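Local structure of hemolysin (Xylella fastidiosa, 2OAI) at residues 58-61 against 62-65; 20-23 against 24-28. The protein belongs to the CNNM/CorC family of membrane proteins, and this transporter-associated domain binds calcium; the family is also thought to bind FAD. All blocks are in the same frame, centred on the assembly; numbering follows the deposited sequence.

Overall arrangement
Interaction 1 is a surface contact and interaction 2 a largely buried one. Their centres lie 16 Å apart, with no touch between them, and both belong to the transporter-associated domain, where each serves as a link between sheet and helix and both pack against helix 50-58. At 20-23 against 24-28 the chain leaves strand 20-22 and turns toward helix 28-35; at 58-61 against 62-65 it leaves helix 50-58 on its way to strand 67-70. Proline packing on an aromatic face carries interaction 1, which has no hydrogen bond between its two halves. Interaction 2 combines a hydrogen-bonded turn with an aliphatic pair, its polar side close to bound calcium.

Interaction 1 (58-61 against 62-65); sequences FGRI and PHVG
F58 and P62 meet where helix 50-58 ends and the chain sets off for strand 67-70, an outermost strand of the antiparallel sheet in this transporter-associated (CorC_HlyC) domain. Between them G59 leaves the helix with positive phi (68°), and the loop folds back so that the proline lands on the last helical side chain. The apolar contact is a CH-pi interaction: P62 CB sits over one face of the F58 ring, 3.8 Å from its centroid and 25° off the normal. It is displaced toward the rim, so its closest ring atom is CD2, with P62 CB and F58 CD2 3.5 Å apart.

I61 packs against the other end of the proline. Its CG2 branch, anti to the backbone N, lies 3.8 Å from P62 CD, while I55 of the helix touches both residues. I61 also lies close to L80, a calcium-site residue.

The polar part works through E66, the last loop residue before strand 67-70. R60 sends an extended chain past P62, and its NH2 comes 3.9 Å from P62 CA on the way to a salt bridge with E66. The same E66 oxygen, OE2, accepts a hydrogen bond from the backbone N of H63, so one carboxylate oxygen holds the R60 side chain and the backbone just after the proline. R60 nears the H63 ring edge without bonding, R60 NH2 stopping 4.4 Å from H63 ND1.

Interaction 2 (20-23 against 24-28); sequences FLID and GTLPI. With EDO (1,2-ethanediol), chain E.
The D23 carboxylate is the flat group here, and T25 meets it twice through a single oxygen. T25 OG1 donates to D23 OD1 over 2.7 Å from above one face, 54° out of the carboxylate plane. The backbone N of T25 comes in at the edge instead, using the anti lone pair in a nearly straight bond (2.9 Å from T25 N to D23 OD1, 167° at the hydrogen). On the opposite side of the plane from the T25 hydroxyl, a bound 1,2-ethanediol, probably from the crystallisation liquor, donates from O1 to D23 OD1 at 2.6 Å; it also bonds to I85 O.

The backbone, passing from strand 20-22 toward helix 28-35, makes a type I turn from D23 to L26, closed by L26 N to D23 O at 3.2 Å, and the side-chain bond to T25 N adds an Asx turn. D23 CG stands anti to its own N (chi1 -167°), which swings the carboxylate over the turn. Beneath, on the buried side, I22 CG2 packs 3.6 Å from L26 CD2, and L31 of helix 28-35 touches both residues.

The two donors from T25 alone probably fix the orientation of the carboxylate and ease its charge; the diol adds a third in this crystal. The D23 side chain lies about 5 Å from a calcium ion and about 4 Å from the side chain of D86, a calcium ligand, so its charge probably adds to the acidic surroundings of the metal.

Interaction 1 (58-61 against 62-65)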
loop_
_atom_site.group_PDB
_atom_site.type_symbol
_atom_site.label_atom_id
_atom_site.label_comp_id
_atom_site.label_asym_id
_atom_site.label_seq_id
_atom_site.Cartn_x
_atom_site.Cartn_y
_atom_site.Cartn_z
ATOM N N PHE A 58 -15.119 8.412 6.594
ATOM C CA PHE A 58 -15.625 8.647 5.244
ATOM C C PHE A 58 -17.127 8.435 5.108
ATOM O O PHE A 58 -17.761 9.043 4.233
ATOM C CB PHE A 58 -14.874 7.817 4.208
ATOM C CG PHE A 58 -13.430 8.212 4.060
ATOM C CD1 PHE A 58 -13.081 9.395 3.412
ATOM C CD2 PHE A 58 -12.415 7.400 4.572
ATOM C CE1 PHE A 58 -11.717 9.768 3.280
ATOM C CE2 PHE A 58 -11.056 7.756 4.442
ATOM C CZ PHE A 58 -10.719 8.951 3.792
ATOM N N GLY A 59 -17.695 7.575 5.952
ATOM C CA GLY A 59 -19.121 7.240 5.875
ATOM C C GLY A 59 -19.445 6.458 4.614
ATOM O O GLY A 59 -20.567 6.523 4.117
ATOM N N ARG A 60 -18.428 5.758 4.103
ATOM C CA ARG A 60 -18.482 4.907 2.908
ATOM C C ARG A 60 -17.142 4.175 2.837
ATOM O O ARG A 60 -16.229 4.464 3.616
ATOM C CB ARG A 60 -18.682 5.737 1.618
ATOM C CG ARG A 60 -17.683 6.873 1.480
ATOM C CD ARG A 60 -17.903 7.776 0.256
ATOM N NE ARG A 60 -17.034 8.941 0.388
ATOM C CZ ARG A 60 -15.751 8.975 0.022
ATOM N NH1 ARG A 60 -15.043 10.069 0.225
ATOM N NH2 ARG A 60 -15.183 7.932 -0.568
ATOM N N ILE A 61 -17.031 3.224 1.919
ATOM C CA ILE A 61 -15.758 2.560 1.664
ATOM C C ILE A 61 -14.908 3.485 0.788
ATOM O O ILE A 61 -15.238 3.716 -0.370
ATOM C CB ILE A 61 -15.934 1.204 0.956
ATOM C CG1 ILE A 61 -16.887 0.302 1.760
ATOM C CG2 ILE A 61 -14.554 0.538 0.783
ATOM C CD1 ILE A 61 -17.500 -0.842 0.964
ATOM N N PRO A 62 -13.791 3.987 1.337
ATOM C CA PRO A 62 -12.981 4.992 0.611
ATOM C C PRO A 62 -12.255 4.411 -0.607
ATOM O O PRO A 62 -12.102 3.192 -0.702
ATOM C CB PRO A 62 -11.990 5.472 1.669
ATOM C CG PRO A 62 -11.798 4.265 2.554
ATOM C CD PRO A 62 -13.199 3.625 2.639
ATOM N N HIS A 63 -11.864 5.260 -1.563
ATOM C CA HIS A 63 -11.058 4.806 -2.682
ATOM C C HIS A 63 -9.611 4.737 -2.185
ATOM O O HIS A 63 -9.185 5.514 -1.310
ATOM C CB HIS A 63 -11.041 5.823 -3.845
ATOM C CG HIS A 63 -12.271 5.839 -4.687
ATOM N ND1 HIS A 63 -13.533 6.060 -4.176
ATOM C CD2 HIS A 63 -12.420 5.733 -6.032
ATOM C CE1 HIS A 63 -14.413 6.051 -5.164
ATOM N NE2 HIS A 63 -13.764 5.862 -6.304
ATOM N N VAL A 64 -8.820 3.859 -2.786
ATOM C CA VAL A 64 -7.366 3.914 -2.558
ATOM C C VAL A 64 -6.876 5.308 -2.942
ATOM O O VAL A 64 -7.295 5.859 -3.969
ATOM C CB VAL A 64 -6.620 2.821 -3.383
ATOM C CG1 VAL A 64 -5.110 3.028 -3.339
ATOM C CG2 VAL A 64 -7.010 1.407 -2.874
ATOM N N GLY A 65 -6.009 5.867 -2.102
ATOM C CA GLY A 65 -5.440 7.184 -2.311
ATOM C C GLY A 65 -6.153 8.285 -1.525
ATOM O O GLY A 65 -5.627 9.403 -1.427
#

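Interaction 2 (20-23 against 24-28)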
loop_
_atom_site.group_PDB
_atom_site.type_symbol
_atom_site.label_atom_id
_atom_site.label_comp_id
_atom_site.label_asym_id
_atom_site.label_seq_id
_atom_site.Cartn_x
_atom_site.Cartn_y
_atom_site.Cartn_z
ATOM N N PHE A 20 4.719 4.239 8.142
ATOM C CA PHE A 20 4.294 2.901 8.529
ATOM C C PHE A 20 3.260 2.421 7.558
ATOM O O PHE A 20 2.338 3.169 7.195
ATOM C CB PHE A 20 3.628 2.915 9.914
ATOM C CG PHE A 20 4.551 3.312 11.061
ATOM C CD1 PHE A 20 5.795 2.722 11.218
ATOM C CD2 PHE A 20 4.132 4.239 12.003
ATOM C CE1 PHE A 20 6.626 3.086 12.295
ATOM C CE2 PHE A 20 4.949 4.602 13.092
ATOM C CZ PHE A 20 6.190 4.038 13.232
ATOM N N LEU A 21 3.359 1.160 7.191
ATOM C CA LEU A 21 2.291 0.484 6.473
ATOM C C LEU A 21 1.596 -0.462 7.461
ATOM O O LEU A 21 2.245 -1.333 8.091
ATOM C CB LEU A 21 2.861 -0.278 5.282
ATOM C CG LEU A 21 3.274 0.658 4.122
ATOM C CD1 LEU A 21 4.223 -0.059 3.117
ATOM C CD2 LEU A 21 1.986 1.116 3.377
ATOM N N ILE A 22 0.277 -0.275 7.606
ATOM C CA ILE A 22 -0.463 -0.898 8.717
ATOM C C ILE A 22 -1.718 -1.633 8.222
ATOM O O ILE A 22 -2.447 -1.132 7.372
ATOM C CB ILE A 22 -0.859 0.136 9.775
ATOM C CG1 ILE A 22 0.393 0.920 10.250
ATOM C CG2 ILE A 22 -1.571 -0.575 10.972
ATOM C CD1 ILE A 22 0.127 1.889 11.419
ATOM N N ASP A 23 -1.938 -2.834 8.744
ATOM C CA ASP A 23 -3.119 -3.649 8.389
ATOM C C ASP A 23 -4.386 -2.952 8.927
ATOM O O ASP A 23 -4.366 -2.379 10.036
ATOM C CB ASP A 23 -2.966 -5.039 9.026
ATOM C CG ASP A 23 -3.953 -6.022 8.480
ATOM O OD1 ASP A 23 -5.138 -5.943 8.853
ATOM O OD2 ASP A 23 -3.553 -6.879 7.667
ATOM N N GLY A 24 -5.471 -2.941 8.144
ATOM C CA GLY A 24 -6.724 -2.342 8.628
ATOM C C GLY A 24 -7.252 -2.930 9.926
ATOM O O GLY A 24 -8.013 -2.274 10.635
ATOM N N THR A 25 -6.879 -4.168 10.260
ATOM C CA THR A 25 -7.391 -4.784 11.494
ATOM C C THR A 25 -6.672 -4.357 12.782
ATOM O O THR A 25 -7.042 -4.808 13.885
ATOM C CB THR A 25 -7.353 -6.323 11.418
ATOM O OG1 THR A 25 -5.988 -6.742 11.319
ATOM C CG2 THR A 25 -8.158 -6.813 10.233
ATOM N N LEU A 26 -5.665 -3.493 12.685
ATOM C CA LEU A 26 -4.917 -3.133 13.897
ATOM C C LEU A 26 -5.885 -2.450 14.888
ATOM O O LEU A 26 -6.564 -1.499 14.498
ATOM C CB LEU A 26 -3.737 -2.200 13.569
ATOM C CG LEU A 26 -2.823 -1.917 14.781
ATOM C CD1 LEU A 26 -2.020 -3.168 15.134
ATOM C CD2 LEU A 26 -1.931 -0.725 14.530
ATOM N N PRO A 27 -5.962 -2.925 16.142
ATOM C CA PRO A 27 -6.900 -2.242 17.053
ATOM C C PRO A 27 -6.461 -0.792 17.310
ATOM O O PRO A 27 -5.262 -0.520 17.337
ATOM C CB PRO A 27 -6.822 -3.055 18.356
ATOM C CG PRO A 27 -6.152 -4.356 17.979
ATOM C CD PRO A 27 -5.260 -4.042 16.794
ATOM N N ILE A 28 -7.424 0.118 17.503
ATOM C CA ILE A 28 -7.128 1.545 17.748
ATOM C C ILE A 28 -6.272 1.744 19.013
ATOM O O ILE A 28 -5.419 2.630 19.059
ATOM C CB ILE A 28 -8.442 2.391 17.830
ATOM C CG1 ILE A 28 -9.124 2.472 16.462
ATOM C CG2 ILE A 28 -8.198 3.811 18.433
ATOM C CD1 ILE A 28 -8.345 3.178 15.344
HETATM C C1 EDO E . -7.390 -5.976 6.478
HETATM O O1 EDO E . -6.368 -6.893 6.794
HETATM C C2 EDO E . -7.894 -5.123 7.618
HETATM O O2 EDO E . -9.130 -4.511 7.252
#